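Local coordinates for putative sugar ABC transport system, substrate-binding protein (Bordetella parapertussis, PDB 5IX8), which probably binds a sugar in the bacterial periplasm and passes it to an ABC transporter, at residues Gln62-Leu67 against Asp89-Asp94; Ser69-Gly74 against Ser98-Ile103; Ala83-Tyr88 against Ser283-His288; Leu16-Thr21 against Leu260-Ala265. All coordinates share one frame; numbering follows the deposited sequence.

Contact 1. Residues Gln62-Leu67 against Asp89-Asp94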
loop_
_atom_site.group_PDB
_atom_site.type_symbol
_atom_site.label_atom_id
_atom_site.label_comp_id
_atom_site.label_asym_id
_atom_site.label_seq_id
_atom_site.Cartn_x
_atom_site.Cartn_y
_atom_site.Cartn_z
ATOM N N GLN A 62 -16.539 -7.105 9.357
ATOM C CA GLN A 62 -16.058 -6.185 10.382
ATOM C C GLN A 62 -16.020 -4.758 9.859
ATOM O O GLN A 62 -16.431 -3.820 10.554
ATOM C CB GLN A 62 -14.665 -6.611 10.856
ATOM C CG GLN A 62 -14.641 -7.896 11.690
ATOM C CD GLN A 62 -14.587 -9.202 10.867
ATOM O OE1 GLN A 62 -14.914 -9.249 9.677
ATOM N NE2 GLN A 62 -14.171 -10.280 11.531
ATOM N N GLN A 63 -15.553 -4.576 8.620
ATOM C CA GLN A 63 -15.476 -3.228 8.068
ATOM C C GLN A 63 -16.845 -2.694 7.695
ATOM O O GLN A 63 -17.088 -1.496 7.836
ATOM C CB GLN A 63 -14.547 -3.189 6.856
ATOM C CG GLN A 63 -13.135 -3.081 7.244
ATOM C CD GLN A 63 -12.241 -2.732 6.086
ATOM O OE1 GLN A 63 -12.354 -3.294 4.989
ATOM N NE2 GLN A 63 -11.336 -1.819 6.325
ATOM N N PHE A 64 -17.745 -3.548 7.187
ATOM C CA PHE A 64 -19.097 -3.059 6.901
ATOM C C PHE A 64 -19.716 -2.472 8.163
ATOM O O PHE A 64 -20.366 -1.415 8.124
ATOM C CB PHE A 64 -19.995 -4.192 6.404
ATOM C CG PHE A 64 -19.643 -4.746 5.044
ATOM C CD1 PHE A 64 -18.712 -4.160 4.218
ATOM C CD2 PHE A 64 -20.261 -5.919 4.631
ATOM C CE1 PHE A 64 -18.436 -4.686 2.968
ATOM C CE2 PHE A 64 -19.984 -6.479 3.399
ATOM C CZ PHE A 64 -19.078 -5.865 2.555
ATOM N N ALA A 65 -19.546 -3.164 9.290
ATOM C CA ALA A 65 -20.125 -2.685 10.540
ATOM C C ALA A 65 -19.489 -1.371 10.957
ATOM O O ALA A 65 -20.173 -0.475 11.480
ATOM C CB ALA A 65 -19.969 -3.741 11.633
ATOM N N GLN A 66 -18.181 -1.236 10.730
ATOM C CA GLN A 66 -17.497 0.004 11.081
ATOM C C GLN A 66 -18.003 1.161 10.233
ATOM O O GLN A 66 -18.221 2.262 10.747
ATOM C CB GLN A 66 -15.984 -0.160 10.927
ATOM C CG GLN A 66 -15.410 -1.063 12.029
ATOM C CD GLN A 66 -14.090 -1.663 11.660
ATOM O OE1 GLN A 66 -13.571 -1.418 10.563
ATOM N NE2 GLN A 66 -13.525 -2.470 12.575
ATOM N N LEU A 67 -18.178 0.938 8.932
ATOM C CA LEU A 67 -18.680 1.999 8.068
ATOM C C LEU A 67 -20.099 2.393 8.468
ATOM O O LEU A 67 -20.441 3.573 8.495
ATOM C CB LEU A 67 -18.629 1.535 6.612
ATOM C CG LEU A 67 -17.188 1.390 6.090
ATOM C CD1 LEU A 67 -17.106 0.519 4.814
ATOM C CD2 LEU A 67 -16.588 2.768 5.823
ATOM N N ASP A 89 -19.432 -2.045 -2.643
ATOM C CA ASP A 89 -20.272 -1.050 -3.307
ATOM C C ASP A 89 -21.586 -0.824 -2.558
ATOM O O ASP A 89 -21.974 0.345 -2.410
ATOM C CB ASP A 89 -20.505 -1.428 -4.776
ATOM C CG ASP A 89 -21.107 -0.295 -5.586
ATOM O OD1 ASP A 89 -20.429 0.723 -5.781
ATOM O OD2 ASP A 89 -22.264 -0.434 -6.042
ATOM N N PRO A 90 -22.293 -1.841 -2.039
ATOM C CA PRO A 90 -23.551 -1.536 -1.319
ATOM C C PRO A 90 -23.361 -0.630 -0.123
ATOM O O PRO A 90 -24.188 0.267 0.102
ATOM C CB PRO A 90 -24.076 -2.918 -0.899
ATOM C CG PRO A 90 -23.487 -3.843 -1.920
ATOM C CD PRO A 90 -22.109 -3.296 -2.211
ATOM N N VAL A 91 -22.307 -0.833 0.665
ATOM C CA VAL A 91 -22.148 0.007 1.846
ATOM C C VAL A 91 -21.685 1.400 1.456
ATOM O O VAL A 91 -22.090 2.388 2.076
ATOM C CB VAL A 91 -21.212 -0.638 2.890
ATOM C CG1 VAL A 91 -19.774 -0.733 2.419
ATOM C CG2 VAL A 91 -21.286 0.141 4.184
ATOM N N VAL A 92 -20.847 1.520 0.426
ATOM C CA VAL A 92 -20.467 2.859 -0.042
ATOM C C VAL A 92 -21.698 3.597 -0.543
ATOM O O VAL A 92 -21.900 4.789 -0.258
ATOM C CB VAL A 92 -19.378 2.765 -1.130
ATOM C CG1 VAL A 92 -19.089 4.149 -1.759
ATOM C CG2 VAL A 92 -18.069 2.184 -0.571
ATOM N N ALA A 93 -22.559 2.892 -1.278
ATOM C CA ALA A 93 -23.773 3.505 -1.789
ATOM C C ALA A 93 -24.693 3.929 -0.651
ATOM O O ALA A 93 -25.316 4.997 -0.706
ATOM C CB ALA A 93 -24.471 2.512 -2.707
ATOM N N ASP A 94 -24.782 3.104 0.388
ATOM C CA ASP A 94 -25.620 3.415 1.541
ATOM C C ASP A 94 -25.104 4.633 2.299
ATOM O O ASP A 94 -25.887 5.502 2.713
ATOM C CB ASP A 94 -25.665 2.201 2.459
ATOM C CG ASP A 94 -26.497 2.443 3.700
ATOM O OD1 ASP A 94 -27.617 2.989 3.579
ATOM O OD2 ASP A 94 -26.049 2.070 4.793
#

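Contact 2. Residues Ser69-Gly74 against Ser98-Ile103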
loop_
_atom_site.group_PDB
_atom_site.type_symbol
_atom_site.label_atom_id
_atom_site.label_comp_id
_atom_site.label_asym_id
_atom_site.label_seq_id
_atom_site.Cartn_x
_atom_site.Cartn_y
_atom_site.Cartn_z
ATOM N N SER A 69 -21.300 2.251 11.500
ATOM C CA SER A 69 -21.241 3.037 12.730
ATOM C C SER A 69 -20.810 4.478 12.466
ATOM O O SER A 69 -21.165 5.385 13.239
ATOM C CB SER A 69 -20.301 2.386 13.735
ATOM O OG SER A 69 -18.965 2.557 13.323
ATOM N N PHE A 70 -20.051 4.716 11.392
ATOM C CA PHE A 70 -19.713 6.095 11.042
ATOM C C PHE A 70 -20.964 6.906 10.717
ATOM O O PHE A 70 -20.993 8.123 10.937
ATOM C CB PHE A 70 -18.754 6.133 9.850
ATOM C CG PHE A 70 -17.391 5.506 10.103
ATOM C CD1 PHE A 70 -16.954 5.169 11.383
ATOM C CD2 PHE A 70 -16.534 5.277 9.031
ATOM C CE1 PHE A 70 -15.695 4.604 11.579
ATOM C CE2 PHE A 70 -15.278 4.734 9.222
ATOM C CZ PHE A 70 -14.862 4.372 10.498
ATOM N N LYS A 71 -22.001 6.252 10.192
ATOM C CA LYS A 71 -23.261 6.928 9.907
ATOM C C LYS A 71 -23.852 7.530 11.169
ATOM O O LYS A 71 -24.307 8.679 11.177
ATOM C CB LYS A 71 -24.249 5.937 9.286
ATOM C CG LYS A 71 -24.828 6.348 7.961
ATOM C CD LYS A 71 -26.134 5.594 7.637
ATOM C CE LYS A 71 -25.909 4.156 7.243
ATOM N NZ LYS A 71 -27.185 3.501 6.754
ATOM N N THR A 72 -23.868 6.746 12.245
ATOM C CA THR A 72 -24.402 7.210 13.508
ATOM C C THR A 72 -23.520 8.267 14.143
ATOM O O THR A 72 -24.018 9.108 14.894
ATOM C CB THR A 72 -24.562 6.017 14.438
ATOM O OG1 THR A 72 -25.054 4.906 13.675
ATOM C CG2 THR A 72 -25.511 6.349 15.557
ATOM N N LEU A 73 -22.213 8.244 13.872
ATOM C CA LEU A 73 -21.324 9.228 14.470
ATOM C C LEU A 73 -21.322 10.542 13.714
ATOM O O LEU A 73 -20.655 11.483 14.141
ATOM C CB LEU A 73 -19.898 8.687 14.544
ATOM C CG LEU A 73 -19.733 7.483 15.461
ATOM C CD1 LEU A 73 -18.408 6.805 15.212
ATOM C CD2 LEU A 73 -19.881 7.878 16.930
ATOM N N GLY A 74 -22.040 10.629 12.602
ATOM C CA GLY A 74 -22.127 11.888 11.883
ATOM C C GLY A 74 -20.850 12.294 11.184
ATOM O O GLY A 74 -20.578 13.491 11.027
ATOM N N SER A 98 -26.776 8.744 2.707
ATOM C CA SER A 98 -26.833 9.488 3.959
ATOM C C SER A 98 -25.980 10.748 3.940
ATOM O O SER A 98 -25.765 11.357 4.999
ATOM C CB SER A 98 -26.394 8.597 5.115
ATOM O OG SER A 98 -27.376 7.603 5.369
ATOM N N GLY A 99 -25.500 11.165 2.774
ATOM C CA GLY A 99 -24.635 12.327 2.682
ATOM C C GLY A 99 -23.192 12.113 3.085
ATOM O O GLY A 99 -22.457 13.101 3.242
ATOM N N ILE A 100 -22.746 10.869 3.237
ATOM C CA ILE A 100 -21.379 10.560 3.638
ATOM C C ILE A 100 -20.636 10.025 2.431
ATOM O O ILE A 100 -20.979 8.959 1.911
ATOM C CB ILE A 100 -21.340 9.543 4.780
ATOM C CG1 ILE A 100 -22.077 10.116 5.997
ATOM C CG2 ILE A 100 -19.881 9.195 5.132
ATOM C CD1 ILE A 100 -22.165 9.156 7.152
ATOM N N LYS A 101 -19.611 10.751 2.003
ATOM C CA LYS A 101 -18.776 10.344 0.880
ATOM C C LYS A 101 -17.649 9.458 1.397
ATOM O O LYS A 101 -17.231 9.564 2.558
ATOM C CB LYS A 101 -18.208 11.573 0.153
ATOM C CG LYS A 101 -19.301 12.368 -0.480
ATOM C CD LYS A 101 -18.763 13.574 -1.230
ATOM C CE LYS A 101 -19.919 14.347 -1.868
ATOM N NZ LYS A 101 -19.399 15.216 -2.950
ATOM N N THR A 102 -17.183 8.553 0.544
ATOM C CA THR A 102 -16.153 7.598 0.924
ATOM C C THR A 102 -14.900 7.878 0.109
ATOM O O THR A 102 -14.969 8.042 -1.116
ATOM C CB THR A 102 -16.616 6.147 0.714
ATOM O OG1 THR A 102 -17.744 5.899 1.557
ATOM C CG2 THR A 102 -15.522 5.192 1.157
ATOM N N ILE A 103 -13.771 7.949 0.797
ATOM C CA ILE A 103 -12.472 8.196 0.187
ATOM C C ILE A 103 -11.681 6.900 0.231
ATOM O O ILE A 103 -11.537 6.289 1.298
ATOM C CB ILE A 103 -11.716 9.317 0.926
ATOM C CG1 ILE A 103 -12.542 10.617 0.880
ATOM C CG2 ILE A 103 -10.281 9.510 0.354
ATOM C CD1 ILE A 103 -12.048 11.718 1.878
#

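Contact 3. Residues Ala83-Tyr88 against Ser283-His288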
loop_
_atom_site.group_PDB
_atom_site.type_symbol
_atom_site.label_atom_id
_atom_site.label_comp_id
_atom_site.label_asym_id
_atom_site.label_seq_id
_atom_site.Cartn_x
_atom_site.Cartn_y
_atom_site.Cartn_z
ATOM N N ALA A 83 -10.497 -4.669 3.226
ATOM C CA ALA A 83 -9.954 -5.999 3.490
ATOM C C ALA A 83 -10.162 -6.971 2.331
ATOM O O ALA A 83 -9.694 -8.114 2.398
ATOM C CB ALA A 83 -10.572 -6.579 4.758
ATOM N N ALA A 84 -10.878 -6.559 1.304
ATOM C CA ALA A 84 -11.026 -7.318 0.073
ATOM C C ALA A 84 -11.364 -6.317 -1.011
ATOM O O ALA A 84 -11.893 -5.239 -0.728
ATOM C CB ALA A 84 -12.140 -8.359 0.162
ATOM N N TYR A 85 -11.086 -6.692 -2.263
ATOM C CA TYR A 85 -11.342 -5.764 -3.365
ATOM C C TYR A 85 -12.836 -5.556 -3.563
ATOM O O TYR A 85 -13.300 -4.417 -3.707
ATOM C CB TYR A 85 -10.709 -6.275 -4.652
ATOM C CG TYR A 85 -10.850 -5.344 -5.856
ATOM C CD1 TYR A 85 -10.386 -4.009 -5.812
ATOM C CD2 TYR A 85 -11.384 -5.812 -7.058
ATOM C CE1 TYR A 85 -10.456 -3.165 -6.940
ATOM C CE2 TYR A 85 -11.445 -4.994 -8.169
ATOM C CZ TYR A 85 -10.993 -3.663 -8.113
ATOM O OH TYR A 85 -11.080 -2.888 -9.239
ATOM N N SER A 86 -13.599 -6.644 -3.576
ATOM C CA SER A 86 -15.007 -6.624 -3.960
ATOM C C SER A 86 -15.928 -6.736 -2.753
ATOM O O SER A 86 -15.563 -7.263 -1.696
ATOM C CB SER A 86 -15.315 -7.747 -4.964
ATOM O OG SER A 86 -14.605 -7.542 -6.185
ATOM N N GLY A 87 -17.140 -6.225 -2.934
ATOM C CA GLY A 87 -18.212 -6.352 -1.969
ATOM C C GLY A 87 -18.577 -5.084 -1.207
ATOM O O GLY A 87 -19.497 -5.131 -0.382
ATOM N N TYR A 88 -17.874 -3.971 -1.424
ATOM C CA TYR A 88 -18.112 -2.737 -0.681
ATOM C C TYR A 88 -19.043 -1.774 -1.398
ATOM O O TYR A 88 -19.412 -0.753 -0.813
ATOM C CB TYR A 88 -16.780 -2.014 -0.391
ATOM C CG TYR A 88 -15.968 -2.752 0.649
ATOM C CD1 TYR A 88 -15.264 -3.902 0.316
ATOM C CD2 TYR A 88 -15.910 -2.302 1.965
ATOM C CE1 TYR A 88 -14.522 -4.576 1.239
ATOM C CE2 TYR A 88 -15.148 -2.992 2.924
ATOM C CZ TYR A 88 -14.480 -4.135 2.548
ATOM O OH TYR A 88 -13.740 -4.827 3.457
ATOM N N SER A 283 -9.107 -0.881 -12.743
ATOM C CA SER A 283 -8.989 -1.372 -11.371
ATOM C C SER A 283 -9.321 -0.326 -10.324
ATOM O O SER A 283 -9.583 -0.694 -9.165
ATOM C CB SER A 283 -7.572 -1.880 -11.102
ATOM O OG SER A 283 -7.328 -3.037 -11.892
ATOM N N VAL A 284 -9.261 0.958 -10.687
ATOM C CA VAL A 284 -9.470 2.039 -9.723
ATOM C C VAL A 284 -10.608 2.897 -10.263
ATOM O O VAL A 284 -10.356 3.921 -10.911
ATOM C CB VAL A 284 -8.186 2.845 -9.485
ATOM C CG1 VAL A 284 -8.395 3.820 -8.336
ATOM C CG2 VAL A 284 -7.047 1.887 -9.134
ATOM N N PRO A 285 -11.868 2.515 -10.065
ATOM C CA PRO A 285 -12.964 3.109 -10.846
ATOM C C PRO A 285 -13.495 4.408 -10.270
ATOM O O PRO A 285 -14.706 4.597 -10.135
ATOM C CB PRO A 285 -14.030 2.008 -10.829
ATOM C CG PRO A 285 -13.807 1.352 -9.449
ATOM C CD PRO A 285 -12.299 1.350 -9.267
ATOM N N TYR A 286 -12.591 5.335 -9.974
ATOM C CA TYR A 286 -12.939 6.632 -9.408
ATOM C C TYR A 286 -11.757 7.565 -9.600
ATOM O O TYR A 286 -10.630 7.110 -9.822
ATOM C CB TYR A 286 -13.305 6.512 -7.899
ATOM C CG TYR A 286 -12.419 5.558 -7.130
ATOM C CD1 TYR A 286 -11.197 5.983 -6.575
ATOM C CD2 TYR A 286 -12.805 4.222 -6.941
ATOM C CE1 TYR A 286 -10.387 5.088 -5.868
ATOM C CE2 TYR A 286 -11.990 3.324 -6.237
ATOM C CZ TYR A 286 -10.797 3.760 -5.693
ATOM O OH TYR A 286 -9.999 2.847 -5.004
ATOM N N PRO A 287 -11.984 8.871 -9.542
ATOM C CA PRO A 287 -10.862 9.820 -9.630
ATOM C C PRO A 287 -9.898 9.594 -8.484
ATOM O O PRO A 287 -10.319 9.337 -7.361
ATOM C CB PRO A 287 -11.544 11.181 -9.497
ATOM C CG PRO A 287 -12.985 10.915 -9.856
ATOM C CD PRO A 287 -13.274 9.557 -9.328
ATOM N N HIS A 288 -8.593 9.667 -8.769
ATOM C CA HIS A 288 -7.661 9.301 -7.713
ATOM C C HIS A 288 -6.308 9.925 -7.990
ATOM O O HIS A 288 -5.917 10.103 -9.153
ATOM C CB HIS A 288 -7.519 7.776 -7.591
ATOM C CG HIS A 288 -7.033 7.102 -8.827
ATOM N ND1 HIS A 288 -7.851 6.864 -9.917
ATOM C CD2 HIS A 288 -5.818 6.579 -9.140
ATOM C CE1 HIS A 288 -7.149 6.247 -10.858
ATOM N NE2 HIS A 288 -5.912 6.075 -10.421
#

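Contact 4. Residues Leu16-Thr21 against Leu260-Ala265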
loop_
_atom_site.group_PDB
_atom_site.type_symbol
_atom_site.label_atom_id
_atom_site.label_comp_id
_atom_site.label_asym_id
_atom_site.label_seq_id
_atom_site.Cartn_x
_atom_site.Cartn_y
_atom_site.Cartn_z
ATOM N N LEU A 16 -15.575 19.431 9.880
ATOM C CA LEU A 16 -15.286 18.307 9.004
ATOM C C LEU A 16 -14.832 17.137 9.860
ATOM O O LEU A 16 -13.792 17.217 10.523
ATOM C CB LEU A 16 -14.220 18.690 7.973
ATOM C CG LEU A 16 -14.113 17.804 6.714
ATOM C CD1 LEU A 16 -13.210 18.465 5.694
ATOM C CD2 LEU A 16 -13.647 16.333 7.013
ATOM N N LYS A 17 -15.607 16.059 9.851
ATOM C CA LYS A 17 -15.317 14.864 10.644
ATOM C C LYS A 17 -15.021 13.683 9.735
ATOM O O LYS A 17 -15.752 13.436 8.762
ATOM C CB LYS A 17 -16.502 14.508 11.563
ATOM C CG LYS A 17 -16.826 15.588 12.589
ATOM C CD LYS A 17 -18.258 15.400 13.181
ATOM C CE LYS A 17 -18.391 14.191 14.045
ATOM N NZ LYS A 17 -19.420 14.351 15.156
ATOM N N LEU A 18 -13.957 12.958 10.047
ATOM C CA LEU A 18 -13.578 11.759 9.309
ATOM C C LEU A 18 -13.720 10.523 10.184
ATOM O O LEU A 18 -13.362 10.548 11.370
ATOM C CB LEU A 18 -12.116 11.819 8.829
ATOM C CG LEU A 18 -11.681 13.010 7.983
ATOM C CD1 LEU A 18 -10.138 13.008 7.778
ATOM C CD2 LEU A 18 -12.372 12.934 6.680
ATOM N N GLY A 19 -14.167 9.427 9.588
ATOM C CA GLY A 19 -13.999 8.097 10.177
ATOM C C GLY A 19 -13.108 7.301 9.246
ATOM O O GLY A 19 -13.284 7.362 8.036
ATOM N N VAL A 20 -12.163 6.548 9.821
ATOM C CA VAL A 20 -11.139 5.824 9.061
ATOM C C VAL A 20 -11.218 4.347 9.412
ATOM O O VAL A 20 -11.174 3.989 10.594
ATOM C CB VAL A 20 -9.723 6.342 9.385
ATOM C CG1 VAL A 20 -8.646 5.552 8.589
ATOM C CG2 VAL A 20 -9.617 7.850 9.169
ATOM N N THR A 21 -11.299 3.482 8.396
ATOM C CA THR A 21 -11.079 2.057 8.632
ATOM C C THR A 21 -10.062 1.499 7.638
ATOM O O THR A 21 -10.192 1.684 6.426
ATOM C CB THR A 21 -12.395 1.260 8.583
ATOM O OG1 THR A 21 -12.095 -0.123 8.721
ATOM C CG2 THR A 21 -13.182 1.496 7.292
ATOM N N LEU A 260 -2.474 13.940 2.308
ATOM C CA LEU A 260 -3.201 14.348 1.120
ATOM C C LEU A 260 -4.689 14.065 1.245
ATOM O O LEU A 260 -5.499 14.860 0.795
ATOM C CB LEU A 260 -2.628 13.652 -0.110
ATOM C CG LEU A 260 -1.222 14.079 -0.482
ATOM C CD1 LEU A 260 -0.628 13.129 -1.529
ATOM C CD2 LEU A 260 -1.184 15.537 -0.983
ATOM N N ILE A 261 -5.071 12.948 1.853
ATOM C CA ILE A 261 -6.502 12.687 2.041
ATOM C C ILE A 261 -7.178 13.834 2.787
ATOM O O ILE A 261 -8.273 14.285 2.423
ATOM C CB ILE A 261 -6.683 11.330 2.755
ATOM C CG1 ILE A 261 -6.423 10.200 1.718
ATOM C CG2 ILE A 261 -8.064 11.229 3.378
ATOM C CD1 ILE A 261 -6.147 8.841 2.353
ATOM N N VAL A 262 -6.538 14.332 3.839
ATOM C CA VAL A 262 -7.110 15.451 4.591
ATOM C C VAL A 262 -7.197 16.704 3.722
ATOM O O VAL A 262 -8.226 17.410 3.705
ATOM C CB VAL A 262 -6.287 15.703 5.868
ATOM C CG1 VAL A 262 -6.727 16.994 6.566
ATOM C CG2 VAL A 262 -6.429 14.505 6.800
ATOM N N GLN A 263 -6.110 17.022 3.003
ATOM C CA GLN A 263 -6.115 18.254 2.213
ATOM C C GLN A 263 -7.120 18.186 1.063
ATOM O O GLN A 263 -7.738 19.207 0.708
ATOM C CB GLN A 263 -4.706 18.551 1.687
ATOM C CG GLN A 263 -3.759 18.966 2.830
ATOM C CD GLN A 263 -4.168 20.308 3.420
ATOM O OE1 GLN A 263 -4.767 21.125 2.735
ATOM N NE2 GLN A 263 -3.869 20.532 4.699
ATOM N N TYR A 264 -7.289 17.000 0.467
ATOM C CA TYR A 264 -8.282 16.833 -0.591
ATOM C C TYR A 264 -9.693 16.907 -0.026
ATOM O O TYR A 264 -10.591 17.514 -0.648
ATOM C CB TYR A 264 -8.086 15.484 -1.317
ATOM C CG TYR A 264 -7.016 15.443 -2.398
ATOM C CD1 TYR A 264 -5.684 15.795 -2.123
ATOM C CD2 TYR A 264 -7.346 15.043 -3.698
ATOM C CE1 TYR A 264 -4.727 15.768 -3.115
ATOM C CE2 TYR A 264 -6.389 14.997 -4.717
ATOM C CZ TYR A 264 -5.089 15.362 -4.423
ATOM O OH TYR A 264 -4.143 15.317 -5.422
ATOM N N ALA A 265 -9.911 16.276 1.144
ATOM C CA ALA A 265 -11.251 16.277 1.745
ATOM C C ALA A 265 -11.712 17.697 2.086
ATOM O O ALA A 265 -12.897 18.031 1.891
ATOM C CB ALA A 265 -11.288 15.392 2.999
#

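Contact 1. Residues Gln62-Leu67 against Asp89-Asp94
F64 is the first residue of 62-67 to reach the neighbouring helix, its ring atom CD1 lying 4.0 Å from the CG1 methyl of V91. The methyl comes in on a slant to the ring. F64 holds CG opposite its carbonyl carbon and beside its backbone N (chi1 -68°), which leans the ring back toward the N-terminal end of its helix. There it also meets the ring of Y88, edge to face, just before helix 89-97 begins. The backbones draw closest at this level, with 6.7 Å between CA of F64 and CA of V91. Q66 faces elsewhere: its amide oxygen bonds T21 OG1 and its amide nitrogen the carbonyl of V53, a polar grip on the sheet beside the apolar seam. L67, nearly one turn beyond F64, completes the contact. Its CD1 methyl sits 3.8 Å from CG1 of V91, and its CB 3.9 Å from CG2 of V91, the two side chains crossing at about a right angle. V91 can serve both partners because a chi1 of 67° sets CG1 between its own backbone N and carbonyl carbon: CG1 meets F64 and L67 together, while CG2 turns to the base of L67. No hydrogen bond joins the segments. L67 also touches A78 of strand 77-80, so the seam continues onto the sheet. Consecutive helices 60-73 and 89-97 thus pack side by side over one face of a parallel sheet, as in the alpha/beta lobes of periplasmic binding proteins.

Contact 2. Residues Ser69-Gly74 against Ser98-Ile103
Two Schellman turns at neighbouring helix ends meet here, where K71 in the last turn of helix 60-73 lies against S98 and I100 at the close of helix 89-97. The lysine's aliphatic chain passes over the serine: its CD comes within 3.3 Å of OG of S98, and its CG stands 4.0 Å from CB of S98. This is van der Waals packing, and the ammonium group goes on to a salt bridge with D94, one turn earlier in helix 89-97. A bend at chi3 (-74°) turns the chain toward that carboxylate. I100 meets K71 at its backbone end. An extended chi2 of 177° carries the CD1 methyl to 3.7 Å from CA of K71 and 4.1 Å from the carbonyl O of F70. Both turns have a glycine with positive phi, G74 and G99, where the chain leaves the helix; the G74 N to K71 O bond is weak, while the turn at G99 returns I100 N to the carbonyl of L95. Beyond the second turn the chain enters strand 101-105, closing a beta-alpha-beta crossover that started with strand 77-80. F70 starts out toward I100, but its ring leads away to the sheet, reaching A78 and Q50. I100 is buried and also touches V75 and L95, whereas S98 is exposed. K101 and I103 then bond through their backbones to A78 in the parallel strand alongside.

Contact 3. Residues Ala83-Tyr88 against Ser283-His288
Y85 reaches over the carbonyl of S283 with its hydroxyl, donating a hydrogen bond of 2.7 Å from OH to the backbone O of S283. The oxygen lies at the edge of the tyrosine ring and in its plane, with CE1 of Y85 3.4 Å from O of S283. Relative to the carbonyl group, the donor stands above its plane, with a C=O...donor angle of 110°. The ring gets there because CG is anti to the backbone N of Y85 (chi1 -177°), which carries the phenol out from its loop and across to the other segment. Within the two segments OH of Y85 is 4.1 Å from CB of S283 and 4.4 Å from CD of P285, while N110 and E153 also pack on Y85. The accepting segment turns through an inverse gamma turn centred on P285, whose closing bond is weak. Farther along, ND1 of H288 donates to O of Y286 at 2.8 Å with an N-H...acceptor angle of 163°, and one face of the imidazole is covered by V284 CG1, holding that ring from two directions. S283 OG bonds E153, and the Y85 backbone bonds that of G151. A sulfate, probably from the crystallisation liquor, lies about 6 Å from the Y85 side chain. These loops lie where the two lobes meet, consistent with the region where such proteins enclose their ligand. Loop 83-88 links strand 77-80 to helix 89-97, while 283-288 closes the loop between helix 254-270 and the outermost strand 288-290; both meet the loop after strand 142-145 of the other sheet.

Contact 4. Residues Leu16-Thr21 against Leu260-Ala265
Buried helix-on-sheet packing sets L16 and L18, in segment 16-21 leading along strand 17-22, against V262 and A265 of helix 254-270. All four residues are buried, no hydrogen bond crosses, and the two segments together bury 161 Å². L18 rises from the strand toward the helix and brings its CD1 methyl to 4.1 Å from CG2 of V262, the two side chains meeting at about a right angle. V262 does not aim straight at the strand; its CG1 lies anti to the backbone N (chi1 171°), and CG2, anti to the carbonyl carbon and beside the backbone N, is the branch that meets the leucine. Two residues earlier L16 uses a different rotamer, CG anti to its backbone N (chi1 -161°), and reaches the helix backbone: its CD1 is 3.8 Å from O of A265 and 4.0 Å from C of A265. The small A265 points toward the strand, and the closest approach there is to its backbone O and C. L16 and L18, two residues apart, both point toward the helix; the nearest CA pairs are 8.5 Å (L16 and A265) and 8.8 Å (L18 and V262) apart. Helix 254-270, which comes late in the chain, thus returns to the sheet of the N-terminal strand. V262 also touches I37 and E40 of helix 28-43 beside it, while I261 packs on V79 of strand 77-80 and I103 of strand 101-105, and A265 on I103.

All four contacts adjoin the same parallel sheet: contacts 1 and 2 use helix 60-73 on one face, contact 4 helix 254-270 on the other, and contact 3 the loops at its strand ends. Contacts 1 and 4 are buried and have no hydrogen bond across them; contact 4 also sets a methyl against a helix carbonyl. Contact 2 lies farther out, with a lysine chain in a partly buried place. Contact 3 differs in kind: two irregular loops joined by a buried tyrosine-to-carbonyl hydrogen bond, beside the other lobe. Q63 ties contacts 1 and 3, its OE1 lying 2.9 Å from N of A83. T21 joins contact 4 to contact 1 partly by packing, its CG2 3.9 Å from CD2 of L67.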